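Local coordinates for epimerase family protein SDR39U1 (Homo sapiens, PDB 4B4O), which probably acts as an NADP-dependent oxidoreductase of the short-chain dehydrogenase/reductase superfamily and binds NADPH, at residues 218-223 with 277-282; 155-160 with 191-196; 77-82 with 133-138. The protein carries 3 engineered substitutions. One frame throughout, in Å; residues are numbered along the deposited sequence. Where two conformers were deposited one is given.

Contact 1 (218-223 with 277-282); sequences VAPSSA and YQYSFP
Ala219 and Pro282 bring two irregular loops together, their CA atoms 5.1 Å apart, with neither backbone forming a helix or strand. In 218-223 the chain bends at Pro220, the centre of an inverse gamma turn closed by a weak bond from Ser221 N to Ala219 O (2.7 Å). An ST turn follows, with Ser221 OG accepting from Ala223 N at 3.2 Å.

The side-chain contact is built on Tyr279. It has CG anti to its own carbonyl carbon (chi1 -74°), which brings the ring against the bend at Pro220, and Pro220 CD sits squarely over the ring centre, 3.8 Å from the centroid and 2° off the normal: a CH-pi contact. The opposite face carries Tyr277, whose CE2 lies 3.9 Å above the plane of the Tyr279 ring, so the ring is sandwiched between a proline and a second tyrosine. At the far end of the ring, Tyr279 OH gives a weak hydrogen bond to Val218 O (2.6 Å), a carbonyl reached obliquely to the ring. Pro282 joins in through CB, 4.0 Å from Pro220 CD, the two proline rings crossing at a slant. With a leucine in place of Tyr279, Val218 O would probably lose its hydroxyl partner and Pro220 the flat face it rests on.

The surroundings tie both loops to the fold. Ser221 OG also bonds to Trp192 NE1 on strand 192-194, and Ala219 shares a backbone bond with the same residue. Asp197, in helix 195-207, holds Tyr277 OH and the amides of Ser280 and Phe281, while Tyr279 packs on Ile201 of that helix. The ring of Phe281 meets that of His194 and packs on Ala287 and Glu290 of helix 284-293. Loop 277-282, within the DUF1731 range, thus lies between helices 195-207 and 284-293 and against the loop that follows strand 213-217.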
loop_
_atom_site.group_PDB
_atom_site.type_symbol
_atom_site.label_atom_id
_atom_site.label_comp_id
_atom_site.label_asym_id
_atom_site.label_seq_id
_atom_site.Cartn_x
_atom_site.Cartn_y
_atom_site.Cartn_z
ATOM N N VAL A 218 -5.761 0.059 6.760
ATOM C CA VAL A 218 -5.136 -0.509 7.957
ATOM C C VAL A 218 -6.133 -1.377 8.698
ATOM O O VAL A 218 -7.349 -1.135 8.618
ATOM C CB VAL A 218 -4.580 0.575 8.895
ATOM C CG1 VAL A 218 -3.507 1.345 8.150
ATOM C CG2 VAL A 218 -5.666 1.517 9.419
ATOM N N ALA A 219 -5.627 -2.418 9.354
ATOM C CA ALA A 219 -6.460 -3.259 10.207
ATOM C C ALA A 219 -6.826 -2.391 11.383
ATOM O O ALA A 219 -6.057 -1.510 11.757
ATOM C CB ALA A 219 -5.717 -4.500 10.678
ATOM N N PRO A 220 -8.007 -2.592 11.956
ATOM C CA PRO A 220 -8.391 -1.791 13.119
ATOM C C PRO A 220 -7.664 -2.340 14.326
ATOM O O PRO A 220 -8.262 -2.991 15.172
ATOM C CB PRO A 220 -9.900 -2.017 13.219
ATOM C CG PRO A 220 -10.091 -3.394 12.654
ATOM C CD PRO A 220 -9.029 -3.591 11.602
ATOM N N SER A 221 -6.371 -2.072 14.393
ATOM C CA SER A 221 -5.510 -2.648 15.410
ATOM C C SER A 221 -4.664 -1.540 16.011
ATOM O O SER A 221 -4.528 -0.469 15.426
ATOM C CB SER A 221 -4.630 -3.729 14.765
ATOM O OG SER A 221 -3.506 -4.076 15.546
ATOM N N SER A 222 -4.118 -1.798 17.181
ATOM C CA SER A 222 -3.265 -0.829 17.872
ATOM C C SER A 222 -1.854 -1.375 18.081
ATOM O O SER A 222 -1.158 -0.954 19.000
ATOM C CB SER A 222 -3.875 -0.482 19.241
ATOM O OG SER A 222 -5.102 0.165 19.033
ATOM N N ALA A 223 -1.448 -2.314 17.240
ATOM C CA ALA A 223 -0.158 -2.936 17.396
ATOM C C ALA A 223 0.929 -1.881 17.475
ATOM O O ALA A 223 0.893 -0.883 16.757
ATOM C CB ALA A 223 0.136 -3.898 16.251
ATOM N N TYR A 277 -17.244 -2.397 4.609
ATOM C CA TYR A 277 -16.212 -3.421 4.470
ATOM C C TYR A 277 -15.963 -4.141 5.787
ATOM O O TYR A 277 -15.923 -3.522 6.838
ATOM C CB TYR A 277 -14.874 -2.868 3.972
ATOM C CG TYR A 277 -13.847 -3.982 3.778
ATOM C CD1 TYR A 277 -13.923 -4.844 2.671
ATOM C CD2 TYR A 277 -12.835 -4.205 4.713
ATOM C CE1 TYR A 277 -13.021 -5.869 2.492
ATOM C CE2 TYR A 277 -11.933 -5.240 4.543
ATOM C CZ TYR A 277 -12.038 -6.070 3.435
ATOM O OH TYR A 277 -11.151 -7.091 3.282
ATOM N N GLN A 278 -15.774 -5.459 5.690
ATOM C CA GLN A 278 -15.595 -6.314 6.853
ATOM C C GLN A 278 -14.316 -7.127 6.730
ATOM O O GLN A 278 -14.125 -7.862 5.781
ATOM C CB GLN A 278 -16.810 -7.204 7.013
ATOM C CG GLN A 278 -18.040 -6.386 7.382
ATOM C CD GLN A 278 -19.273 -7.205 7.717
ATOM O OE1 GLN A 278 -19.772 -7.940 6.876
ATOM N NE2 GLN A 278 -19.779 -7.071 8.947
ATOM N N TYR A 279 -13.432 -6.954 7.708
ATOM C CA TYR A 279 -12.069 -7.485 7.651
ATOM C C TYR A 279 -12.026 -8.986 7.880
ATOM O O TYR A 279 -12.728 -9.507 8.745
ATOM C CB TYR A 279 -11.192 -6.812 8.706
ATOM C CG TYR A 279 -10.794 -5.397 8.387
ATOM C CD1 TYR A 279 -11.654 -4.337 8.634
ATOM C CD2 TYR A 279 -9.567 -5.116 7.828
ATOM C CE1 TYR A 279 -11.298 -3.033 8.357
ATOM C CE2 TYR A 279 -9.205 -3.816 7.532
ATOM C CZ TYR A 279 -10.084 -2.778 7.803
ATOM O OH TYR A 279 -9.715 -1.480 7.527
ATOM N N SER A 280 -11.218 -9.676 7.073
ATOM C CA SER A 280 -10.953 -11.109 7.265
ATOM C C SER A 280 -9.941 -11.347 8.379
ATOM O O SER A 280 -9.993 -12.359 9.075
ATOM C CB SER A 280 -10.435 -11.730 5.979
ATOM O OG SER A 280 -11.451 -11.739 5.011
ATOM N N PHE A 281 -9.010 -10.411 8.536
ATOM C CA PHE A 281 -7.917 -10.548 9.506
ATOM C C PHE A 281 -7.711 -9.230 10.274
ATOM O O PHE A 281 -6.676 -8.585 10.162
ATOM C CB PHE A 281 -6.623 -10.971 8.778
ATOM C CG PHE A 281 -6.745 -12.247 8.003
ATOM C CD1 PHE A 281 -6.711 -13.473 8.650
ATOM C CD2 PHE A 281 -6.890 -12.228 6.625
ATOM C CE1 PHE A 281 -6.845 -14.660 7.932
ATOM C CE2 PHE A 281 -7.019 -13.400 5.908
ATOM C CZ PHE A 281 -7.002 -14.615 6.560
ATOM N N PRO A 282 -8.708 -8.824 11.053
ATOM C CA PRO A 282 -8.583 -7.573 11.812
ATOM C C PRO A 282 -7.600 -7.611 13.001
ATOM O O PRO A 282 -7.107 -6.574 13.409
ATOM C CB PRO A 282 -10.011 -7.364 12.355
ATOM C CG PRO A 282 -10.554 -8.730 12.483
ATOM C CD PRO A 282 -10.001 -9.478 11.298
HETATM O O HOH W 1 -7.333 -5.224 15.400
HETATM O O HOH W 2 -4.719 -6.531 15.946
#

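Contact 2 (155-160 with 191-196); sequences VRSGVV and PWIHIG. With NDP (NADPH dihydro-nicotinamide-adenine-dinucleotide phosphate), chain I.
Val160 faces Ile193 and Ile195 with one methyl each and meets the cofactor as well. Its CG1 is anti to the backbone N (chi1 -173°) and runs to Ile195: Val160 CG1 lies 3.8 Å from Ile195 CB, with the two side chains set at a slant to each other. The other branch, Val160 CG2, is 4.3 Å from Ile193 CG2 and also rests against the carboxamide of the NADPH nicotinamide, so one valine serves both the sheet and the pocket. Ile193 points to the same face of the sheet, where its CG2 also passes near Ser157 OG.

On the other face are Val159 and Trp192, but these two part company. Trp192 has CG between its backbone N and carbonyl carbon (chi1 66°), which turns the indole off 155-160 to pack on Leu284 and Ala287 of helix 284-293; its NE1 is held by Ser221. Val159 stays beside Pro191, its CG2 next to the proline carbonyl.

The backbones lie in parallel register, Val159 opposite Trp192 and Val160 opposite Ile193. Val159 N donates to Pro191 O at 3.0 Å and Val159 O accepts from Ile193 N at 2.8 Å, so both polar backbone atoms of Val159 are used by the neighbouring segment. His194, the last residue of strand 192-194, is the N-cap of helix 195-207: its ND1 accepts from Gly196 N (2.9 Å, 155°), while NE2 bonds to Glu290.

Around the break at Gly158 in strand 151-161, Gly158 O lies 3.2 Å from NADPH C4N and Ser157 CB 3.5 Å from NADPH C5N. Strand 151-161, helix 166-176 and strand 192-194 make a beta-alpha-beta crossover, and the nicotinamide lying against residues 157-160 fits the Rossmann-type fold of the NAD(P)-dependent epimerase/dehydratase family.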
loop_
_atom_site.group_PDB
_atom_site.type_symbol
_atom_site.label_atom_id
_atom_site.label_comp_id
_atom_site.label_asym_id
_atom_site.label_seq_id
_atom_site.Cartn_x
_atom_site.Cartn_y
_atom_site.Cartn_z
ATOM N N VAL A 155 -6.878 4.943 -1.191
ATOM C CA VAL A 155 -6.634 4.090 -0.035
ATOM C C VAL A 155 -5.214 4.317 0.470
ATOM O O VAL A 155 -4.238 3.965 -0.196
ATOM C CB VAL A 155 -6.875 2.594 -0.386
ATOM C CG1 VAL A 155 -6.748 1.707 0.841
ATOM C CG2 VAL A 155 -8.261 2.408 -1.013
ATOM N N ARG A 156 -5.095 4.947 1.628
ATOM C CA ARG A 156 -3.798 5.143 2.257
ATOM C C ARG A 156 -3.481 3.876 3.044
ATOM O O ARG A 156 -4.101 3.593 4.075
ATOM C CB ARG A 156 -3.823 6.344 3.193
ATOM C CG ARG A 156 -3.884 7.687 2.474
ATOM C CD ARG A 156 -4.333 8.807 3.397
ATOM N NE ARG A 156 -4.445 10.084 2.693
ATOM C CZ ARG A 156 -4.935 11.195 3.211
ATOM N NH1 ARG A 156 -5.374 11.220 4.462
ATOM N NH2 ARG A 156 -4.967 12.290 2.485
ATOM N N SER A 157 -2.483 3.129 2.597
ATOM C CA SER A 157 -2.200 1.817 3.159
ATOM C C SER A 157 -1.124 1.835 4.235
ATOM O O SER A 157 -0.139 2.576 4.159
ATOM C CB SER A 157 -1.752 0.874 2.044
ATOM O OG SER A 157 -1.526 -0.437 2.533
ATOM N N GLY A 158 -1.298 0.970 5.224
ATOM C CA GLY A 158 -0.225 0.639 6.157
ATOM C C GLY A 158 0.649 -0.448 5.558
ATOM O O GLY A 158 0.608 -0.684 4.361
ATOM N N VAL A 159 1.480 -1.071 6.388
ATOM C CA VAL A 159 2.402 -2.097 5.946
ATOM C C VAL A 159 1.585 -3.317 5.586
ATOM O O VAL A 159 0.790 -3.802 6.396
ATOM C CB VAL A 159 3.385 -2.482 7.061
ATOM C CG1 VAL A 159 4.629 -3.162 6.459
ATOM C CG2 VAL A 159 3.761 -1.211 7.826
ATOM N N VAL A 160 1.784 -3.802 4.362
ATOM C CA VAL A 160 0.963 -4.862 3.817
ATOM C C VAL A 160 1.658 -6.171 4.105
ATOM O O VAL A 160 2.729 -6.433 3.575
ATOM C CB VAL A 160 0.769 -4.696 2.307
ATOM C CG1 VAL A 160 -0.232 -5.730 1.837
ATOM C CG2 VAL A 160 0.410 -3.245 1.952
ATOM N N PRO A 191 1.240 0.503 11.957
ATOM C CA PRO A 191 0.042 0.399 11.112
ATOM C C PRO A 191 0.258 -0.691 10.071
ATOM O O PRO A 191 1.245 -0.634 9.330
ATOM C CB PRO A 191 -0.050 1.777 10.434
ATOM C CG PRO A 191 1.332 2.299 10.432
ATOM C CD PRO A 191 2.030 1.700 11.637
ATOM N N TRP A 192 -0.641 -1.664 10.032
ATOM C CA TRP A 192 -0.465 -2.806 9.167
ATOM C C TRP A 192 -1.791 -3.222 8.618
ATOM O O TRP A 192 -2.839 -2.845 9.155
ATOM C CB TRP A 192 0.155 -3.944 9.967
ATOM C CG TRP A 192 -0.768 -4.441 11.036
ATOM C CD1 TRP A 192 -0.890 -3.987 12.325
ATOM C CD2 TRP A 192 -1.784 -5.490 10.900
ATOM N NE1 TRP A 192 -1.865 -4.662 12.977
ATOM C CE2 TRP A 192 -2.444 -5.575 12.183
ATOM C CE3 TRP A 192 -2.192 -6.333 9.861
ATOM C CZ2 TRP A 192 -3.470 -6.458 12.417
ATOM C CZ3 TRP A 192 -3.230 -7.221 10.102
ATOM C CH2 TRP A 192 -3.850 -7.285 11.363
ATOM N N ILE A 193 -1.763 -4.029 7.564
ATOM C CA ILE A 193 -2.961 -4.670 7.026
ATOM C C ILE A 193 -2.557 -5.980 6.357
ATOM O O ILE A 193 -1.471 -6.087 5.780
ATOM C CB ILE A 193 -3.688 -3.767 6.005
ATOM C CG1 ILE A 193 -5.064 -4.334 5.649
ATOM C CG2 ILE A 193 -2.859 -3.549 4.724
ATOM C CD1 ILE A 193 -5.929 -3.345 4.887
ATOM N N HIS A 194 -3.410 -6.990 6.469
ATOM C CA HIS A 194 -3.186 -8.236 5.770
ATOM C C HIS A 194 -3.464 -8.006 4.310
ATOM O O HIS A 194 -4.407 -7.312 3.951
ATOM C CB HIS A 194 -4.069 -9.332 6.320
ATOM C CG HIS A 194 -3.727 -10.699 5.790
ATOM N ND1 HIS A 194 -4.148 -11.136 4.587
ATOM C CD2 HIS A 194 -2.961 -11.724 6.331
ATOM C CE1 HIS A 194 -3.697 -12.382 4.386
ATOM N NE2 HIS A 194 -2.968 -12.739 5.449
ATOM N N ILE A 195 -2.624 -8.578 3.455
ATOM C CA ILE A 195 -2.763 -8.374 2.025
ATOM C C ILE A 195 -4.162 -8.706 1.538
ATOM O O ILE A 195 -4.665 -8.053 0.647
ATOM C CB ILE A 195 -1.743 -9.190 1.188
ATOM C CG1 ILE A 195 -1.899 -8.803 -0.297
ATOM C CG2 ILE A 195 -1.953 -10.701 1.399
ATOM C CD1 ILE A 195 -0.646 -8.513 -1.046
ATOM N N GLY A 196 -4.789 -9.724 2.109
ATOM C CA GLY A 196 -6.149 -10.077 1.725
ATOM C C GLY A 196 -7.139 -8.968 1.999
ATOM O O GLY A 196 -8.104 -8.806 1.260
HETATM P PA NDP I . 5.569 -3.670 -5.812
HETATM O O1A NDP I . 6.999 -3.076 -5.844
HETATM O O2A NDP I . 5.358 -5.182 -5.590
HETATM O O5B NDP I . 4.766 -3.425 -7.210
HETATM C C5B NDP I . 5.085 -2.233 -7.922
HETATM C C4B NDP I . 4.793 -2.467 -9.383
HETATM O O4B NDP I . 4.908 -1.205 -10.036
HETATM C C3B NDP I . 5.798 -3.435 -10.015
HETATM O O3B NDP I . 5.254 -4.767 -10.238
HETATM C C2B NDP I . 6.151 -2.786 -11.345
HETATM O O2B NDP I . 5.368 -3.298 -12.412
HETATM C C1B NDP I . 5.743 -1.354 -11.174
HETATM N N9A NDP I . 6.981 -0.602 -10.953
HETATM C C8A NDP I . 8.070 -0.860 -10.158
HETATM N N7A NDP I . 9.021 0.149 -10.353
HETATM C C5A NDP I . 8.516 1.014 -11.271
HETATM C C6A NDP I . 8.929 2.259 -11.927
HETATM N N6A NDP I . 10.104 2.853 -11.636
HETATM N N1A NDP I . 8.098 2.824 -12.828
HETATM C C2A NDP I . 6.908 2.229 -13.130
HETATM N N3A NDP I . 6.442 1.103 -12.551
HETATM C C4A NDP I . 7.186 0.506 -11.648
HETATM O O3 NDP I . 4.858 -2.747 -4.688
HETATM P PN NDP I . 3.570 -3.205 -3.834
HETATM O O1N NDP I . 2.717 -4.127 -4.691
HETATM O O2N NDP I . 4.015 -3.713 -2.496
HETATM O O5D NDP I . 2.804 -1.768 -3.586
HETATM C C5D NDP I . 2.287 -1.138 -4.780
HETATM C C4D NDP I . 2.018 0.338 -4.571
HETATM O O4D NDP I . 1.450 0.435 -3.270
HETATM C C3D NDP I . 3.276 1.230 -4.549
HETATM O O3D NDP I . 3.009 2.505 -5.215
HETATM C C2D NDP I . 3.592 1.389 -3.058
HETATM O O2D NDP I . 4.124 2.643 -2.614
HETATM C C1D NDP I . 2.219 1.314 -2.445
HETATM N N1N NDP I . 2.226 0.870 -1.039
HETATM C C2N NDP I . 2.751 -0.309 -0.679
HETATM C C3N NDP I . 2.749 -0.711 0.638
HETATM C C7N NDP I . 3.331 -2.033 0.981
HETATM O O7N NDP I . 3.496 -2.841 0.069
HETATM N N7N NDP I . 3.657 -2.333 2.235
HETATM C C4N NDP I . 2.120 0.120 1.702
HETATM C C5N NDP I . 1.567 1.373 1.202
HETATM C C6N NDP I . 1.639 1.688 -0.142
HETATM P P2B NDP I . 6.095 -3.628 -13.863
HETATM O O1X NDP I . 6.293 -2.291 -14.546
HETATM O O2X NDP I . 7.440 -4.352 -13.555
HETATM O O3X NDP I . 4.939 -4.475 -14.451
#

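Contact 3 (77-82 with 133-138); sequences EVLGSR and SNLVTK. Engineered in segment 77-82: Leu79 (natural residue Ile). With NDP (NADPH dihydro-nicotinamide-adenine-dinucleotide phosphate), chain I.
Helix 72-95 supplies Arg82, a cofactor-binding residue, to the nicotinamide-ribose part of the NADPH pocket, and Leu135 of helix 131-143 packs behind that arginine. The two helical segments run almost parallel, their axes 10.5 Å apart at closest and crossing at -16°.

Arg82 places CG anti to its carbonyl carbon and then extends from CG to NE, which takes the guanidinium past Leu135 to the ribose. Arg82 NH2 donates to NADPH O2D at 2.9 Å (161°); Arg82 NE adds a weak bond to the same O2D at 3.4 Å. NH1 bonds to Val78 O, 3.1 Å away and in the guanidinium plane, as well as to Glu61 O. Bonds on both the NE/NH2 side and at NH1 probably fix the rotation of the flat group. Leu135 CD2 packs against Arg82 CD at 4.1 Å, the two side chains crossing at about a right angle.

Further along, Leu135 slides past Leu79 in the opposite direction, CD1 against CD1. Leu79 is an engineered residue, isoleucine in the natural protein. Val78 CG1 also touches Leu135 CD2, at 4.2 Å, so the leucine is wedged among three residues of the other helix. On the cofactor side, Ser81 CB comes 3.5 Å from the adenine N6A, while Ser81 OG donates back to Glu77 O (2.8 Å).

Helix 72-95 links strands 54-57 and 102-108, and helix 131-143 links strand 102-108 to strand 151-161. The pair are therefore the helices of successive crossovers, with the loop bearing Glu61 and Ile63 packed against the first and Tyr111 against the second.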
loop_
_atom_site.group_PDB
_atom_site.type_symbol
_atom_site.label_atom_id
_atom_site.label_comp_id
_atom_site.label_asym_id
_atom_site.label_seq_id
_atom_site.Cartn_x
_atom_site.Cartn_y
_atom_site.Cartn_z
ATOM N N GLU A 77 13.300 8.867 -8.781
ATOM C CA GLU A 77 12.555 7.700 -9.290
ATOM C C GLU A 77 11.354 7.341 -8.389
ATOM O O GLU A 77 10.300 6.961 -8.892
ATOM C CB GLU A 77 13.479 6.462 -9.478
ATOM C CG GLU A 77 14.052 6.233 -10.894
ATOM C CD GLU A 77 15.526 5.786 -10.909
ATOM O OE1 GLU A 77 15.880 4.880 -10.124
ATOM O OE2 GLU A 77 16.337 6.328 -11.701
ATOM N N VAL A 78 11.514 7.444 -7.072
ATOM C CA VAL A 78 10.419 7.100 -6.170
ATOM C C VAL A 78 9.254 8.034 -6.459
ATOM O O VAL A 78 8.115 7.597 -6.604
ATOM C CB VAL A 78 10.833 7.193 -4.681
ATOM C CG1 VAL A 78 9.613 7.270 -3.755
ATOM C CG2 VAL A 78 11.738 6.032 -4.293
ATOM N N LEU A 79 9.565 9.324 -6.571
ATOM C CA LEU A 79 8.581 10.372 -6.822
ATOM C C LEU A 79 8.034 10.306 -8.241
ATOM O O LEU A 79 6.818 10.180 -8.437
ATOM C CB LEU A 79 9.217 11.741 -6.572
ATOM C CG LEU A 79 8.299 12.977 -6.516
ATOM C CD1 LEU A 79 7.230 12.855 -5.440
ATOM C CD2 LEU A 79 9.111 14.270 -6.342
ATOM N N GLY A 80 8.927 10.325 -9.225
ATOM C CA GLY A 80 8.535 10.339 -10.628
ATOM C C GLY A 80 7.719 9.136 -11.053
ATOM O O GLY A 80 6.750 9.270 -11.780
ATOM N N SER A 81 8.119 7.948 -10.613
ATOM C CA SER A 81 7.405 6.732 -10.966
ATOM C C SER A 81 5.939 6.780 -10.534
ATOM O O SER A 81 5.076 6.266 -11.222
ATOM C CB SER A 81 8.103 5.491 -10.365
ATOM O OG SER A 81 8.001 5.451 -8.950
ATOM N N ARG A 82 5.676 7.356 -9.373
ATOM C CA ARG A 82 4.320 7.441 -8.864
ATOM C C ARG A 82 3.508 8.574 -9.516
ATOM O O ARG A 82 2.369 8.349 -9.939
ATOM C CB ARG A 82 4.326 7.558 -7.332
ATOM C CG ARG A 82 4.745 6.265 -6.660
ATOM C CD ARG A 82 5.161 6.395 -5.212
ATOM N NE ARG A 82 5.374 5.063 -4.645
ATOM C CZ ARG A 82 6.511 4.378 -4.689
ATOM N NH1 ARG A 82 7.608 4.870 -5.285
ATOM N NH2 ARG A 82 6.559 3.174 -4.136
ATOM N N SER A 133 5.446 12.255 3.315
ATOM C CA SER A 133 4.166 12.937 3.462
ATOM C C SER A 133 3.927 13.860 2.258
ATOM O O SER A 133 2.847 13.837 1.675
ATOM C CB SER A 133 4.095 13.698 4.794
ATOM O OG SER A 133 5.209 14.543 4.986
ATOM N N ASN A 134 4.938 14.644 1.870
ATOM C CA ASN A 134 4.856 15.435 0.647
ATOM C C ASN A 134 4.605 14.556 -0.578
ATOM O O ASN A 134 3.858 14.933 -1.481
ATOM C CB ASN A 134 6.121 16.283 0.430
ATOM C CG ASN A 134 6.129 17.544 1.300
ATOM O OD1 ASN A 134 5.144 18.288 1.309
ATOM N ND2 ASN A 134 7.231 17.799 2.038
ATOM N N LEU A 135 5.236 13.389 -0.617
ATOM C CA LEU A 135 4.989 12.462 -1.716
ATOM C C LEU A 135 3.482 12.167 -1.814
ATOM O O LEU A 135 2.887 12.339 -2.852
ATOM C CB LEU A 135 5.806 11.159 -1.548
ATOM C CG LEU A 135 5.538 9.978 -2.514
ATOM C CD1 LEU A 135 6.091 10.186 -3.913
ATOM C CD2 LEU A 135 6.076 8.683 -1.927
ATOM N N VAL A 136 2.876 11.753 -0.717
ATOM C CA VAL A 136 1.484 11.349 -0.738
ATOM C C VAL A 136 0.631 12.505 -1.231
ATOM O O VAL A 136 -0.262 12.298 -2.035
ATOM C CB VAL A 136 1.006 10.768 0.632
ATOM C CG1 VAL A 136 -0.495 10.528 0.633
ATOM C CG2 VAL A 136 1.751 9.466 0.970
ATOM N N THR A 137 0.903 13.728 -0.782
ATOM C CA THR A 137 0.108 14.896 -1.243
ATOM C C THR A 137 0.148 15.029 -2.765
ATOM O O THR A 137 -0.876 15.105 -3.422
ATOM C CB THR A 137 0.563 16.237 -0.576
ATOM O OG1 THR A 137 0.348 16.172 0.831
ATOM C CG2 THR A 137 -0.203 17.434 -1.121
ATOM N N LYS A 138 1.347 15.026 -3.315
ATOM C CA LYS A 138 1.553 15.212 -4.763
ATOM C C LYS A 138 0.983 14.044 -5.558
ATOM O O LYS A 138 0.407 14.214 -6.616
ATOM C CB LYS A 138 3.048 15.371 -5.084
ATOM C CG LYS A 138 3.647 16.686 -4.629
ATOM C CD LYS A 138 5.142 16.521 -4.409
ATOM C CE LYS A 138 5.884 17.856 -4.430
ATOM N NZ LYS A 138 7.147 17.750 -3.646
HETATM P PA NDP I . 5.569 -3.670 -5.812
HETATM O O1A NDP I . 6.999 -3.076 -5.844
HETATM O O2A NDP I . 5.358 -5.182 -5.590
HETATM O O5B NDP I . 4.766 -3.425 -7.210
HETATM C C5B NDP I . 5.085 -2.233 -7.922
HETATM C C4B NDP I . 4.793 -2.467 -9.383
HETATM O O4B NDP I . 4.908 -1.205 -10.036
HETATM C C3B NDP I . 5.798 -3.435 -10.015
HETATM O O3B NDP I . 5.254 -4.767 -10.238
HETATM C C2B NDP I . 6.151 -2.786 -11.345
HETATM O O2B NDP I . 5.368 -3.298 -12.412
HETATM C C1B NDP I . 5.743 -1.354 -11.174
HETATM N N9A NDP I . 6.981 -0.602 -10.953
HETATM C C8A NDP I . 8.070 -0.860 -10.158
HETATM N N7A NDP I . 9.021 0.149 -10.353
HETATM C C5A NDP I . 8.516 1.014 -11.271
HETATM C C6A NDP I . 8.929 2.259 -11.927
HETATM N N6A NDP I . 10.104 2.853 -11.636
HETATM N N1A NDP I . 8.098 2.824 -12.828
HETATM C C2A NDP I . 6.908 2.229 -13.130
HETATM N N3A NDP I . 6.442 1.103 -12.551
HETATM C C4A NDP I . 7.186 0.506 -11.648
HETATM O O3 NDP I . 4.858 -2.747 -4.688
HETATM P PN NDP I . 3.570 -3.205 -3.834
HETATM O O1N NDP I . 2.717 -4.127 -4.691
HETATM O O2N NDP I . 4.015 -3.713 -2.496
HETATM O O5D NDP I . 2.804 -1.768 -3.586
HETATM C C5D NDP I . 2.287 -1.138 -4.780
HETATM C C4D NDP I . 2.018 0.338 -4.571
HETATM O O4D NDP I . 1.450 0.435 -3.270
HETATM C C3D NDP I . 3.276 1.230 -4.549
HETATM O O3D NDP I . 3.009 2.505 -5.215
HETATM C C2D NDP I . 3.592 1.389 -3.058
HETATM O O2D NDP I . 4.124 2.643 -2.614
HETATM C C1D NDP I . 2.219 1.314 -2.445
HETATM N N1N NDP I . 2.226 0.870 -1.039
HETATM C C2N NDP I . 2.751 -0.309 -0.679
HETATM C C3N NDP I . 2.749 -0.711 0.638
HETATM C C7N NDP I . 3.331 -2.033 0.981
HETATM O O7N NDP I . 3.496 -2.841 0.069
HETATM N N7N NDP I . 3.657 -2.333 2.235
HETATM C C4N NDP I . 2.120 0.120 1.702
HETATM C C5N NDP I . 1.567 1.373 1.202
HETATM C C6N NDP I . 1.639 1.688 -0.142
HETATM P P2B NDP I . 6.095 -3.628 -13.863
HETATM O O1X NDP I . 6.293 -2.291 -14.546
HETATM O O2X NDP I . 7.440 -4.352 -13.555
HETATM O O3X NDP I . 4.939 -4.475 -14.451
#

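How the contacts relate
Contact 2 is the most central of the three, a parallel strand pairing near the middle of the chain; contact 3 is a buried helix pair further out, and contact 1 is a partly buried meeting of loops toward the surface. Contacts 2 and 3 share NADPH, contact 2 at the nicotinamide, contact 3 at its ribose and at the adenine, and helix 131-143 is followed in the chain by strand 151-161. Contacts 1 and 2 touch through Trp192 and His194, whereas contacts 1 and 3 lie on opposite sides of the chain's centre. Chemistry follows place: backbone ladder bonds in 2, aliphatic side chains with one arginine in 3, proline and tyrosine in 1.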